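Long-range contacts in putative oxidoreductase (Salmonella enterica subsp. enterica serovar Typhimurium, PDB 3NX4), which binds NADP and probably works as an NADPH-dependent acryloyl-CoA reductase of the medium-chain dehydrogenase/reductase type: residues Met1-Ile5 / Leu98-Ala102; Ser38-Lys42 / Ala309-Asn313; Val110-Leu116 / Trp279-Val283; Val237-Gly241 / Leu262-Asp266. One frame throughout, in Å; residues are numbered along the deposited sequence.

How the interactions relate
Two of the four contacts, interactions 2 and 4, touch NADP, and the other two lie farther out. Interactions 1 and 2 both reach the main sheet of the GroES-like part and touch directly, Leu98 CD1 lying 3.8 Å from Leu39 CD2, although their centres are about 19 Å apart. Interactions 2 and 4 do not meet, with nearest atoms about 6 Å apart, yet both touch NADP: 38-42 and 309-313 at the phosphates and riboses, 237-241 and 262-266 at the nicotinamide end. Interaction 3 packs helix 272-285, which follows strand 261-264 of interaction 4, against the chain leaving strand 110-111; the side chain of Trp279 is about 11 Å from NADP.

Interaction 1 of 4, residues Met1-Ile5 / Leu98-Ala102; sequences MQALI and LAERA
Glu100 places CG opposite its own carbonyl carbon (chi1 -68°) and then runs extended, carrying its carboxylate across to the backbone of Gln2, while Met1, a selenomethionine, bends at chi3 (-62°) and turns its methyl end toward Ala99 and Arg101. Glu100 OE1 accepts the N-H of Gln2 at 3.0 Å; the bond is nearly straight, but the donor stands above the carboxylate plane, 70° out of it. One residue thus grips Gln2 twice, because Gln2 O also takes the backbone N of Glu100 at 3.0 Å. A third bond joins Leu4 N to Leu98 O, again at 3.0 Å. Ala3 and Ala99 form a single bridge between chains running in nearly opposite directions, and through it strand 2-8, paired on its other edge with strand 13-19, is fastened to the chain entering strand 101-104 of the main sheet of the GroES-like domain. The methyls of this bridge are tightly pressed, Ala3 CB to Ala99 CB being 3.2 Å. Beside them Met1 CE rests 3.7 Å from Ala99 CB, and Met1 SE slides past Arg101, 3.8 Å from its CG. At the far end Leu4 CD2 approaches Leu98 CD1 to 4.2 Å, and both leucines also touch Ile47 of helix 41-48.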
loop_
_atom_site.group_PDB
_atom_site.type_symbol
_atom_site.label_atom_id
_atom_site.label_comp_id
_atom_site.label_asym_id
_atom_site.label_seq_id
_atom_site.Cartn_x
_atom_site.Cartn_y
_atom_site.Cartn_z
HETATM N N MSE A 1 -26.065 23.536 30.257
HETATM C CA MSE A 1 -25.606 23.391 28.872
HETATM C C MSE A 1 -26.486 22.447 28.046
HETATM O O MSE A 1 -27.183 21.593 28.590
HETATM C CB MSE A 1 -24.148 22.921 28.827
HETATM C CG MSE A 1 -23.880 21.636 29.607
HETATM SE SE MSE A 1 -22.166 20.792 29.178
HETATM C CE MSE A 1 -22.470 20.409 27.282
ATOM N N GLN A 2 -26.542 22.682 26.737
ATOM C CA GLN A 2 -27.207 21.782 25.806
ATOM C C GLN A 2 -26.375 20.817 25.091
ATOM O O GLN A 2 -25.370 21.297 24.580
ATOM C CB GLN A 2 -27.938 22.673 24.802
ATOM C CG GLN A 2 -29.138 22.025 24.148
ATOM C CD GLN A 2 -29.773 22.904 23.078
ATOM O OE1 GLN A 2 -30.862 22.612 22.585
ATOM N NE2 GLN A 2 -29.088 23.982 22.711
ATOM N N ALA A 3 -26.710 19.546 24.951
ATOM C CA ALA A 3 -25.926 18.638 24.141
ATOM C C ALA A 3 -26.775 17.571 23.460
ATOM O O ALA A 3 -27.843 17.222 23.942
ATOM C CB ALA A 3 -24.866 17.986 24.988
ATOM N N LEU A 4 -26.284 17.036 22.349
ATOM C CA LEU A 4 -26.970 15.946 21.685
ATOM C C LEU A 4 -26.555 14.686 22.418
ATOM O O LEU A 4 -25.375 14.416 22.571
ATOM C CB LEU A 4 -26.593 15.875 20.208
ATOM C CG LEU A 4 -26.859 14.583 19.439
ATOM C CD1 LEU A 4 -28.274 14.111 19.602
ATOM C CD2 LEU A 4 -26.521 14.747 17.973
ATOM N N ILE A 5 -27.531 13.918 22.871
ATOM C CA ILE A 5 -27.262 12.738 23.671
ATOM C C ILE A 5 -27.724 11.449 23.035
ATOM O O ILE A 5 -28.823 11.374 22.522
ATOM C CB ILE A 5 -27.929 12.846 25.048
ATOM C CG1 ILE A 5 -27.301 13.981 25.850
ATOM C CG2 ILE A 5 -27.812 11.538 25.788
ATOM C CD1 ILE A 5 -25.963 13.648 26.423
ATOM N N LEU A 98 -20.573 17.583 19.752
ATOM C CA LEU A 98 -21.946 18.001 19.477
ATOM C C LEU A 98 -22.628 18.425 20.771
ATOM O O LEU A 98 -23.614 17.831 21.209
ATOM C CB LEU A 98 -22.719 16.914 18.708
ATOM C CG LEU A 98 -22.213 16.764 17.264
ATOM C CD1 LEU A 98 -22.584 15.421 16.634
ATOM C CD2 LEU A 98 -22.695 17.923 16.393
ATOM N N ALA A 99 -22.067 19.469 21.375
ATOM C CA ALA A 99 -22.534 19.990 22.655
ATOM C C ALA A 99 -21.999 21.402 22.850
ATOM O O ALA A 99 -21.079 21.833 22.150
ATOM C CB ALA A 99 -22.081 19.091 23.794
ATOM N N GLU A 100 -22.561 22.117 23.816
ATOM C CA GLU A 100 -22.156 23.496 24.045
ATOM C C GLU A 100 -20.795 23.607 24.714
ATOM O O GLU A 100 -20.120 24.622 24.576
ATOM C CB GLU A 100 -23.227 24.249 24.836
ATOM C CG GLU A 100 -24.502 24.455 24.026
ATOM C CD GLU A 100 -25.520 25.316 24.747
ATOM O OE1 GLU A 100 -25.471 25.370 25.992
ATOM O OE2 GLU A 100 -26.362 25.941 24.065
ATOM N N ARG A 101 -20.393 22.553 25.418
ATOM C CA ARG A 101 -19.088 22.517 26.080
ATOM C C ARG A 101 -18.451 21.147 25.934
ATOM O O ARG A 101 -19.147 20.138 25.839
ATOM C CB ARG A 101 -19.221 22.825 27.578
ATOM C CG ARG A 101 -20.251 23.877 27.918
ATOM C CD ARG A 101 -19.601 25.194 28.269
ATOM N NE ARG A 101 -20.559 26.127 28.854
ATOM C CZ ARG A 101 -21.167 27.101 28.183
ATOM N NH1 ARG A 101 -20.920 27.280 26.890
ATOM N NH2 ARG A 101 -22.022 27.901 28.810
ATOM N N ALA A 102 -17.122 21.117 25.948
ATOM C CA ALA A 102 -16.379 19.863 25.918
ATOM C C ALA A 102 -15.221 19.980 26.887
ATOM O O ALA A 102 -14.732 21.083 27.147
ATOM C CB ALA A 102 -15.868 19.553 24.501
#

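Interaction 2 of 4, residues Ser38-Lys42 / Ala309-Asn313; sequences SLNYK and AIINN. With NAP (NADP nicotinamide-adenine-dinucleotide phosphate), chain C.
Tyr41 and Ile310 meet through the ring carbon CD2 and the branch methyl CG2, 4.1 Å apart, and Ile311 brings CD1 equally close to Tyr41 CE2, its side chain crossing the tyrosine at about a right angle. The other branch of Ile310 points elsewhere: its CD1 lies 3.8 Å from Leu39 CB, where strand 30-39 is about to give way to helix 41-48. Turned away from its own backbone N (chi1 -170°), the Tyr41 ring lies alongside the NADP backbone, with CD1 3.3 Å from the ribose oxygen O2D and CD2 3.5 Å from the phosphate oxygen O2A. The main-chain N of Tyr41 adds a hydrogen bond of 3.3 Å to O1N of the diphosphate, on the phosphorus nearer the nicotinamide. Next to Tyr41, Asn40 is tied by ND2 to Asp64. Helix 303-311 finishes in a Schellman motif in which Asn313, at positive phi (56°), bonds by its N to Ile310 O. From there Asn313 ND2 reaches O3X of the adenosine 2'-phosphate at 3.2 Å, and Arg180, whose NE also hydrogen-bonds NADP, packs against it. Between the two segments the contact is apolar, whereas Tyr41 N and Asn313 ND2 each bond the cofactor; the 2'-phosphate, which NAD lacks, is consistent with use of NADP(H).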
loop_
_atom_site.group_PDB
_atom_site.type_symbol
_atom_site.label_atom_id
_atom_site.label_comp_id
_atom_site.label_asym_id
_atom_site.label_seq_id
_atom_site.Cartn_x
_atom_site.Cartn_y
_atom_site.Cartn_z
ATOM N N SER A 38 -19.332 19.453 13.405
ATOM C CA SER A 38 -19.726 18.983 12.084
ATOM C C SER A 38 -20.261 17.563 12.158
ATOM O O SER A 38 -20.205 16.927 13.205
ATOM C CB SER A 38 -18.552 19.071 11.094
ATOM O OG SER A 38 -17.728 17.918 11.134
ATOM N N LEU A 39 -20.819 17.081 11.056
ATOM C CA LEU A 39 -21.239 15.694 10.981
ATOM C C LEU A 39 -20.409 14.979 9.932
ATOM O O LEU A 39 -20.450 15.335 8.754
ATOM C CB LEU A 39 -22.711 15.583 10.600
ATOM C CG LEU A 39 -23.708 16.163 11.596
ATOM C CD1 LEU A 39 -25.147 15.932 11.104
ATOM C CD2 LEU A 39 -23.491 15.547 12.967
ATOM N N ASN A 40 -19.667 13.969 10.371
ATOM C CA ASN A 40 -18.931 13.095 9.471
ATOM C C ASN A 40 -19.677 11.784 9.314
ATOM O O ASN A 40 -20.611 11.499 10.058
ATOM C CB ASN A 40 -17.536 12.810 10.038
ATOM C CG ASN A 40 -16.704 14.062 10.179
ATOM O OD1 ASN A 40 -16.015 14.461 9.237
ATOM N ND2 ASN A 40 -16.764 14.701 11.358
ATOM N N TYR A 41 -19.254 10.978 8.350
ATOM C CA TYR A 41 -19.844 9.662 8.166
ATOM C C TYR A 41 -19.818 8.893 9.485
ATOM O O TYR A 41 -20.799 8.252 9.862
ATOM C CB TYR A 41 -19.099 8.888 7.067
ATOM C CG TYR A 41 -19.784 7.609 6.651
ATOM C CD1 TYR A 41 -19.352 6.376 7.131
ATOM C CD2 TYR A 41 -20.878 7.632 5.791
ATOM C CE1 TYR A 41 -19.980 5.205 6.757
ATOM C CE2 TYR A 41 -21.513 6.462 5.410
ATOM C CZ TYR A 41 -21.064 5.252 5.899
ATOM O OH TYR A 41 -21.696 4.088 5.525
ATOM N N LYS A 42 -18.698 8.966 10.200
ATOM C CA LYS A 42 -18.590 8.233 11.454
ATOM C C LYS A 42 -19.597 8.747 12.492
ATOM O O LYS A 42 -20.184 7.959 13.229
ATOM C CB LYS A 42 -17.158 8.261 12.007
ATOM C CG LYS A 42 -16.893 7.131 13.001
ATOM C CD LYS A 42 -15.678 7.379 13.880
ATOM C CE LYS A 42 -14.404 7.426 13.081
ATOM N NZ LYS A 42 -13.207 7.460 13.976
ATOM N N ALA A 309 -29.868 11.346 6.613
ATOM C CA ALA A 309 -29.592 11.705 5.225
ATOM C C ALA A 309 -28.198 11.234 4.799
ATOM O O ALA A 309 -28.019 10.684 3.716
ATOM C CB ALA A 309 -29.742 13.202 5.030
ATOM N N ILE A 310 -27.202 11.440 5.654
ATOM C CA ILE A 310 -25.847 11.008 5.335
ATOM C C ILE A 310 -25.789 9.512 5.078
ATOM O O ILE A 310 -25.215 9.062 4.086
ATOM C CB ILE A 310 -24.867 11.370 6.476
ATOM C CG1 ILE A 310 -24.705 12.886 6.568
ATOM C CG2 ILE A 310 -23.520 10.685 6.281
ATOM C CD1 ILE A 310 -24.043 13.340 7.844
ATOM N N ILE A 311 -26.376 8.734 5.980
ATOM C CA ILE A 311 -26.337 7.283 5.851
ATOM C C ILE A 311 -27.099 6.825 4.603
ATOM O O ILE A 311 -26.758 5.819 3.986
ATOM C CB ILE A 311 -26.898 6.585 7.111
ATOM C CG1 ILE A 311 -26.033 6.918 8.331
ATOM C CG2 ILE A 311 -26.941 5.077 6.915
ATOM C CD1 ILE A 311 -24.579 6.518 8.170
ATOM N N ASN A 312 -28.119 7.587 4.229
ATOM C CA ASN A 312 -28.925 7.273 3.046
ATOM C C ASN A 312 -28.342 7.847 1.761
ATOM O O ASN A 312 -28.948 7.753 0.699
ATOM C CB ASN A 312 -30.357 7.778 3.225
ATOM C CG ASN A 312 -31.118 7.008 4.283
ATOM O OD1 ASN A 312 -30.909 5.806 4.458
ATOM N ND2 ASN A 312 -32.010 7.695 4.997
ATOM N N ASN A 313 -27.165 8.451 1.866
ATOM C CA ASN A 313 -26.523 9.051 0.711
ATOM C C ASN A 313 -27.437 10.071 0.045
ATOM O O ASN A 313 -27.614 10.056 -1.175
ATOM C CB ASN A 313 -26.103 7.967 -0.287
ATOM C CG ASN A 313 -25.186 8.500 -1.368
ATOM O OD1 ASN A 313 -24.512 9.508 -1.180
ATOM N ND2 ASN A 313 -25.172 7.835 -2.509
HETATM P PA NAP C . -19.749 10.852 2.959
HETATM O O1A NAP C . -19.836 12.322 2.976
HETATM O O2A NAP C . -20.967 10.091 3.282
HETATM O O5B NAP C . -19.125 10.356 1.574
HETATM C C5B NAP C . -19.239 9.005 1.224
HETATM C C4B NAP C . -19.525 9.001 -0.271
HETATM O O4B NAP C . -19.439 7.685 -0.742
HETATM C C3B NAP C . -20.937 9.493 -0.598
HETATM O O3B NAP C . -20.935 10.882 -0.864
HETATM C C2B NAP C . -21.285 8.708 -1.848
HETATM O O2B NAP C . -20.798 9.441 -2.948
HETATM C C1B NAP C . -20.439 7.453 -1.725
HETATM N N9A NAP C . -21.231 6.297 -1.280
HETATM C C8A NAP C . -22.138 6.252 -0.250
HETATM N N7A NAP C . -22.613 4.985 -0.167
HETATM C C5A NAP C . -22.014 4.230 -1.111
HETATM C C6A NAP C . -22.131 2.892 -1.465
HETATM N N6A NAP C . -22.964 2.084 -0.822
HETATM N N1A NAP C . -21.368 2.403 -2.495
HETATM C C2A NAP C . -20.500 3.231 -3.175
HETATM N N3A NAP C . -20.391 4.562 -2.828
HETATM C C4A NAP C . -21.140 5.047 -1.815
HETATM O O3 NAP C . -18.621 10.372 4.013
HETATM P PN NAP C . -17.267 11.101 4.461
HETATM O O1N NAP C . -17.463 11.806 5.749
HETATM O O2N NAP C . -16.782 11.860 3.285
HETATM O O5D NAP C . -16.359 9.791 4.694
HETATM C C5D NAP C . -16.077 8.963 3.592
HETATM C C4D NAP C . -15.545 7.625 4.082
HETATM O O4D NAP C . -14.306 7.848 4.710
HETATM C C3D NAP C . -16.453 7.008 5.132
HETATM O O3D NAP C . -16.453 5.606 4.972
HETATM C C2D NAP C . -15.797 7.368 6.445
HETATM O O2D NAP C . -16.047 6.397 7.432
HETATM C C1D NAP C . -14.338 7.360 6.034
HETATM N N1N NAP C . -13.471 8.197 6.872
HETATM C C2N NAP C . -12.459 7.585 7.554
HETATM C C3N NAP C . -11.582 8.315 8.350
HETATM C C7N NAP C . -10.238 7.699 8.627
HETATM O O7N NAP C . -9.582 7.954 9.842
HETATM N N7N NAP C . -9.702 6.914 7.699
HETATM C C4N NAP C . -11.748 9.697 8.445
HETATM C C5N NAP C . -12.787 10.316 7.736
HETATM C C6N NAP C . -13.639 9.551 6.942
HETATM P P2B NAP C . -21.593 9.441 -4.361
HETATM O O1X NAP C . -21.026 10.568 -5.181
HETATM O O2X NAP C . -21.365 8.127 -5.069
HETATM O O3X NAP C . -23.055 9.654 -4.073
#

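Interaction 3 of 4, residues Val110-Leu116 / Trp279-Val283; sequences VALPAGL and WARLV
The indole of Trp279 is approached obliquely by three side chains of 110-116, Val110, Pro113 and Leu116, while Leu282 of its own helix sets CD1 3.8 Å above one face, offset toward the rim. Val110 CG1 comes to the pyrrole side, 4.2 Å from Trp279 CD1. At the benzene side Leu116 CD2 lies 3.9 Å from Trp279 CE3, and Pro113 CG sits nearer the root of the side chain, 3.9 Å from Trp279 CB. Phe129 of helix 118-140 stacks with the same indole, so the ring is shared between the arriving loop and a neighbouring helix. The loop itself is a type II beta turn from Pro113 to Leu116, on the way from strand 110-111 of the GroES-like sheet to helix 118-140, and it docks on helix 272-285, which follows the last strand of the Rossmann sheet. One helical turn beyond Trp279, Val283 sets both methyls against the turn. With CG1 trans to the backbone N (chi1 172°), that methyl points at the outer part of the turn, 3.7 Å from Ala114 O and close to Gly115, whose positive phi of 87° suits the third position of a type II turn. The other methyl, Val283 CG2, reaches Leu116 CB at 3.7 Å and Pro113 CB at 4.0 Å. On a side of the helix turned from the loop, Arg281 forms salt bridges with Glu139 of helix 118-140 and with Asp285.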
loop_
_atom_site.group_PDB
_atom_site.type_symbol
_atom_site.label_atom_id
_atom_site.label_comp_id
_atom_site.label_asym_id
_atom_site.label_seq_id
_atom_site.Cartn_x
_atom_site.Cartn_y
_atom_site.Cartn_z
ATOM N N VAL A 110 -5.762 21.294 18.926
ATOM C CA VAL A 110 -4.894 21.999 18.005
ATOM C C VAL A 110 -5.201 23.488 18.124
ATOM O O VAL A 110 -6.362 23.885 18.027
ATOM C CB VAL A 110 -5.166 21.539 16.562
ATOM C CG1 VAL A 110 -4.365 22.357 15.576
ATOM C CG2 VAL A 110 -4.857 20.058 16.421
ATOM N N ALA A 111 -4.184 24.316 18.347
ATOM C CA ALA A 111 -4.412 25.767 18.357
ATOM C C ALA A 111 -4.982 26.180 16.997
ATOM O O ALA A 111 -4.503 25.726 15.959
ATOM C CB ALA A 111 -3.127 26.515 18.651
ATOM N N LEU A 112 -6.018 27.013 16.993
ATOM C CA LEU A 112 -6.664 27.384 15.732
ATOM C C LEU A 112 -5.646 28.029 14.797
ATOM O O LEU A 112 -5.076 29.073 15.128
ATOM C CB LEU A 112 -7.825 28.349 15.983
ATOM C CG LEU A 112 -8.590 28.735 14.710
ATOM C CD1 LEU A 112 -9.326 27.533 14.152
ATOM C CD2 LEU A 112 -9.569 29.878 14.993
ATOM N N PRO A 113 -5.401 27.407 13.632
ATOM C CA PRO A 113 -4.307 27.896 12.784
ATOM C C PRO A 113 -4.543 29.338 12.362
ATOM O O PRO A 113 -5.682 29.721 12.137
ATOM C CB PRO A 113 -4.360 26.963 11.562
ATOM C CG PRO A 113 -5.043 25.734 12.049
ATOM C CD PRO A 113 -6.034 26.195 13.081
ATOM N N ALA A 114 -3.481 30.128 12.272
ATOM C CA ALA A 114 -3.596 31.474 11.735
ATOM C C ALA A 114 -4.134 31.393 10.310
ATOM O O ALA A 114 -3.752 30.510 9.547
ATOM C CB ALA A 114 -2.253 32.166 11.749
ATOM N N GLY A 115 -5.020 32.317 9.963
ATOM C CA GLY A 115 -5.638 32.328 8.655
ATOM C C GLY A 115 -6.886 31.468 8.556
ATOM O O GLY A 115 -7.580 31.502 7.544
ATOM N N LEU A 116 -7.183 30.692 9.592
ATOM C CA LEU A 116 -8.352 29.817 9.542
ATOM C C LEU A 116 -9.396 30.232 10.573
ATOM O O LEU A 116 -9.096 30.287 11.766
ATOM C CB LEU A 116 -7.934 28.363 9.783
ATOM C CG LEU A 116 -8.985 27.282 9.529
ATOM C CD1 LEU A 116 -9.402 27.280 8.056
ATOM C CD2 LEU A 116 -8.458 25.903 9.938
ATOM N N TRP A 279 -3.053 20.746 8.856
ATOM C CA TRP A 279 -3.842 21.965 9.065
ATOM C C TRP A 279 -3.211 23.162 8.359
ATOM O O TRP A 279 -3.886 23.915 7.673
ATOM C CB TRP A 279 -4.075 22.245 10.564
ATOM C CG TRP A 279 -5.130 21.353 11.131
ATOM C CD1 TRP A 279 -4.944 20.305 11.989
ATOM C CD2 TRP A 279 -6.537 21.382 10.828
ATOM N NE1 TRP A 279 -6.148 19.698 12.259
ATOM C CE2 TRP A 279 -7.141 20.333 11.553
ATOM C CE3 TRP A 279 -7.344 22.204 10.028
ATOM C CZ2 TRP A 279 -8.512 20.085 11.509
ATOM C CZ3 TRP A 279 -8.721 21.953 9.980
ATOM C CH2 TRP A 279 -9.287 20.901 10.715
ATOM N N ALA A 280 -1.902 23.318 8.510
ATOM C CA ALA A 280 -1.200 24.380 7.805
ATOM C C ALA A 280 -1.403 24.280 6.281
ATOM O O ALA A 280 -1.591 25.292 5.614
ATOM C CB ALA A 280 0.281 24.354 8.157
ATOM N N ARG A 281 -1.367 23.065 5.734
ATOM C CA ARG A 281 -1.546 22.879 4.283
ATOM C C ARG A 281 -2.974 23.217 3.844
ATOM O O ARG A 281 -3.187 23.828 2.795
ATOM C CB ARG A 281 -1.193 21.445 3.847
ATOM C CG ARG A 281 0.328 21.127 3.801
ATOM C CD ARG A 281 1.019 21.739 2.587
ATOM N NE ARG A 281 0.362 21.398 1.317
ATOM C CZ ARG A 281 0.622 20.306 0.598
ATOM N NH1 ARG A 281 1.536 19.442 1.016
ATOM N NH2 ARG A 281 -0.026 20.082 -0.549
ATOM N N LEU A 282 -3.950 22.807 4.645
ATOM C CA LEU A 282 -5.345 23.136 4.374
ATOM C C LEU A 282 -5.561 24.648 4.274
ATOM O O LEU A 282 -6.198 25.134 3.343
ATOM C CB LEU A 282 -6.254 22.537 5.454
ATOM C CG LEU A 282 -6.499 21.026 5.309
ATOM C CD1 LEU A 282 -6.975 20.463 6.633
ATOM C CD2 LEU A 282 -7.514 20.735 4.187
ATOM N N VAL A 283 -5.024 25.395 5.228
ATOM C CA VAL A 283 -5.190 26.838 5.193
ATOM C C VAL A 283 -4.632 27.377 3.879
ATOM O O VAL A 283 -5.196 28.281 3.269
ATOM C CB VAL A 283 -4.510 27.514 6.395
ATOM C CG1 VAL A 283 -4.539 29.026 6.235
ATOM C CG2 VAL A 283 -5.204 27.090 7.681
#

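Interaction 4 of 4, residues Val237-Gly241 / Leu262-Asp266; sequences VAACG and LQGVD. With NAP (NADP nicotinamide-adenine-dinucleotide phosphate), chain C.
The last two strands of the parallel Rossmann sheet, 235-239 and 261-264, lie together here, and the chain beyond their C-terminal ends forms part of the nicotinamide pocket, as expected of this dinucleotide-binding fold. Their short segments run parallel with a 26° twist. Gln263 anchors the pairing on both its polar backbone atoms: its N donates to Val237 O at 2.9 Å, and its O receives Ala239 N at 3.0 Å. Val265 N then donates to Ala239 O, also at 2.9 Å, which extends the ladder just past the strand ends. On the face bearing Val237 and Ala239, Leu262 swings CG trans to its backbone N (chi1 172°) and leans CD1 between them, 3.7 Å from Ala239 CB and 4.0 Å from Val237 CB. The opposite face, with Ala238 and Gln263, looks toward helix 118-140.

Where the strands give out, Cys240 CB and Val265 CB stand 4.2 Å apart, and backbone carbonyl oxygens face the nicotinamide carboxamide. Val265 O accepts the carboxamide N7N of the nicotinamide at 2.8 Å; Cys240 O lies where it could share this donor, though its exact place in the model is doubtful. Leu262 and Gln263 also pair antiparallel with a strand of the second subunit, so the sheet continues through the dimer. There Gln263 OE1 accepts Arg261 NE of the second subunit, while its NE2 folds back to Gly264 O at 2.8 Å, an almost straight bond lying in the carbonyl plane, on a lone pair.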
loop_
_atom_site.group_PDB
_atom_site.type_symbol
_atom_site.label_atom_id
_atom_site.label_comp_id
_atom_site.label_asym_id
_atom_site.label_seq_id
_atom_site.Cartn_x
_atom_site.Cartn_y
_atom_site.Cartn_z
ATOM N N VAL A 237 -2.594 4.495 -4.328
ATOM C CA VAL A 237 -3.940 4.731 -3.843
ATOM C C VAL A 237 -3.896 5.080 -2.360
ATOM O O VAL A 237 -3.375 4.306 -1.559
ATOM C CB VAL A 237 -4.820 3.475 -3.977
ATOM C CG1 VAL A 237 -6.238 3.787 -3.452
ATOM C CG2 VAL A 237 -4.863 2.998 -5.416
ATOM N N ALA A 238 -4.441 6.241 -1.996
ATOM C CA ALA A 238 -4.651 6.585 -0.594
ATOM C C ALA A 238 -6.080 6.174 -0.219
ATOM O O ALA A 238 -7.044 6.680 -0.773
ATOM C CB ALA A 238 -4.427 8.097 -0.357
ATOM N N ALA A 239 -6.207 5.226 0.700
ATOM C CA ALA A 239 -7.509 4.681 1.057
ATOM C C ALA A 239 -7.879 5.098 2.471
ATOM O O ALA A 239 -7.091 4.901 3.407
ATOM C CB ALA A 239 -7.481 3.153 0.951
ATOM N N CYS A 240 -9.078 5.648 2.642
ATOM C CA CYS A 240 -9.490 6.109 3.963
ATOM C C CYS A 240 -10.910 5.694 4.347
ATOM O O CYS A 240 -11.349 5.964 5.467
ATOM C CB CYS A 240 -9.368 7.634 4.047
ATOM S SG CYS A 240 -10.625 8.483 3.017
ATOM N N GLY A 241 -11.629 5.035 3.443
ATOM C CA GLY A 241 -13.048 4.820 3.671
ATOM C C GLY A 241 -13.619 3.423 3.488
ATOM O O GLY A 241 -12.912 2.464 3.133
ATOM N N LEU A 262 -0.612 0.830 -1.860
ATOM C CA LEU A 262 -1.882 1.135 -1.196
ATOM C C LEU A 262 -1.554 1.677 0.190
ATOM O O LEU A 262 -1.129 0.932 1.073
ATOM C CB LEU A 262 -2.774 -0.110 -1.109
ATOM C CG LEU A 262 -4.060 -0.022 -0.286
ATOM C CD1 LEU A 262 -4.994 1.078 -0.830
ATOM C CD2 LEU A 262 -4.760 -1.367 -0.269
ATOM N N GLN A 263 -1.705 2.988 0.358
ATOM C CA GLN A 263 -1.438 3.634 1.634
ATOM C C GLN A 263 -2.732 3.855 2.413
ATOM O O GLN A 263 -3.605 4.623 1.991
ATOM C CB GLN A 263 -0.759 4.981 1.422
ATOM C CG GLN A 263 -0.537 5.745 2.741
ATOM C CD GLN A 263 0.457 5.031 3.662
ATOM O OE1 GLN A 263 1.620 4.848 3.308
ATOM N NE2 GLN A 263 -0.009 4.610 4.833
ATOM N N GLY A 264 -2.865 3.175 3.542
ATOM C CA GLY A 264 -4.004 3.413 4.410
ATOM C C GLY A 264 -3.829 4.753 5.103
ATOM O O GLY A 264 -2.708 5.152 5.442
ATOM N N VAL A 265 -4.934 5.452 5.322
ATOM C CA VAL A 265 -4.895 6.746 5.991
ATOM C C VAL A 265 -5.855 6.744 7.168
ATOM O O VAL A 265 -7.059 6.569 6.982
ATOM C CB VAL A 265 -5.305 7.873 5.029
ATOM C CG1 VAL A 265 -5.488 9.187 5.777
ATOM C CG2 VAL A 265 -4.282 8.016 3.918
ATOM N N ASP A 266 -5.317 6.914 8.373
ATOM C CA ASP A 266 -6.129 7.063 9.583
ATOM C C ASP A 266 -6.043 8.501 10.072
ATOM O O ASP A 266 -4.951 9.049 10.188
ATOM C CB ASP A 266 -5.610 6.146 10.700
ATOM C CG ASP A 266 -6.159 6.539 12.074
ATOM O OD1 ASP A 266 -7.388 6.474 12.249
ATOM O OD2 ASP A 266 -5.371 6.912 12.975
HETATM P PA NAP C . -19.749 10.852 2.959
HETATM O O1A NAP C . -19.836 12.322 2.976
HETATM O O2A NAP C . -20.967 10.091 3.282
HETATM O O5B NAP C . -19.125 10.356 1.574
HETATM C C5B NAP C . -19.239 9.005 1.224
HETATM C C4B NAP C . -19.525 9.001 -0.271
HETATM O O4B NAP C . -19.439 7.685 -0.742
HETATM C C3B NAP C . -20.937 9.493 -0.598
HETATM O O3B NAP C . -20.935 10.882 -0.864
HETATM C C2B NAP C . -21.285 8.708 -1.848
HETATM O O2B NAP C . -20.798 9.441 -2.948
HETATM C C1B NAP C . -20.439 7.453 -1.725
HETATM N N9A NAP C . -21.231 6.297 -1.280
HETATM C C8A NAP C . -22.138 6.252 -0.250
HETATM N N7A NAP C . -22.613 4.985 -0.167
HETATM C C5A NAP C . -22.014 4.230 -1.111
HETATM C C6A NAP C . -22.131 2.892 -1.465
HETATM N N6A NAP C . -22.964 2.084 -0.822
HETATM N N1A NAP C . -21.368 2.403 -2.495
HETATM C C2A NAP C . -20.500 3.231 -3.175
HETATM N N3A NAP C . -20.391 4.562 -2.828
HETATM C C4A NAP C . -21.140 5.047 -1.815
HETATM O O3 NAP C . -18.621 10.372 4.013
HETATM P PN NAP C . -17.267 11.101 4.461
HETATM O O1N NAP C . -17.463 11.806 5.749
HETATM O O2N NAP C . -16.782 11.860 3.285
HETATM O O5D NAP C . -16.359 9.791 4.694
HETATM C C5D NAP C . -16.077 8.963 3.592
HETATM C C4D NAP C . -15.545 7.625 4.082
HETATM O O4D NAP C . -14.306 7.848 4.710
HETATM C C3D NAP C . -16.453 7.008 5.132
HETATM O O3D NAP C . -16.453 5.606 4.972
HETATM C C2D NAP C . -15.797 7.368 6.445
HETATM O O2D NAP C . -16.047 6.397 7.432
HETATM C C1D NAP C . -14.338 7.360 6.034
HETATM N N1N NAP C . -13.471 8.197 6.872
HETATM C C2N NAP C . -12.459 7.585 7.554
HETATM C C3N NAP C . -11.582 8.315 8.350
HETATM C C7N NAP C . -10.238 7.699 8.627
HETATM O O7N NAP C . -9.582 7.954 9.842
HETATM N N7N NAP C . -9.702 6.914 7.699
HETATM C C4N NAP C . -11.748 9.697 8.445
HETATM C C5N NAP C . -12.787 10.316 7.736
HETATM C C6N NAP C . -13.639 9.551 6.942
HETATM P P2B NAP C . -21.593 9.441 -4.361
HETATM O O1X NAP C . -21.026 10.568 -5.181
HETATM O O2X NAP C . -21.365 8.127 -5.069
HETATM O O3X NAP C . -23.055 9.654 -4.073
#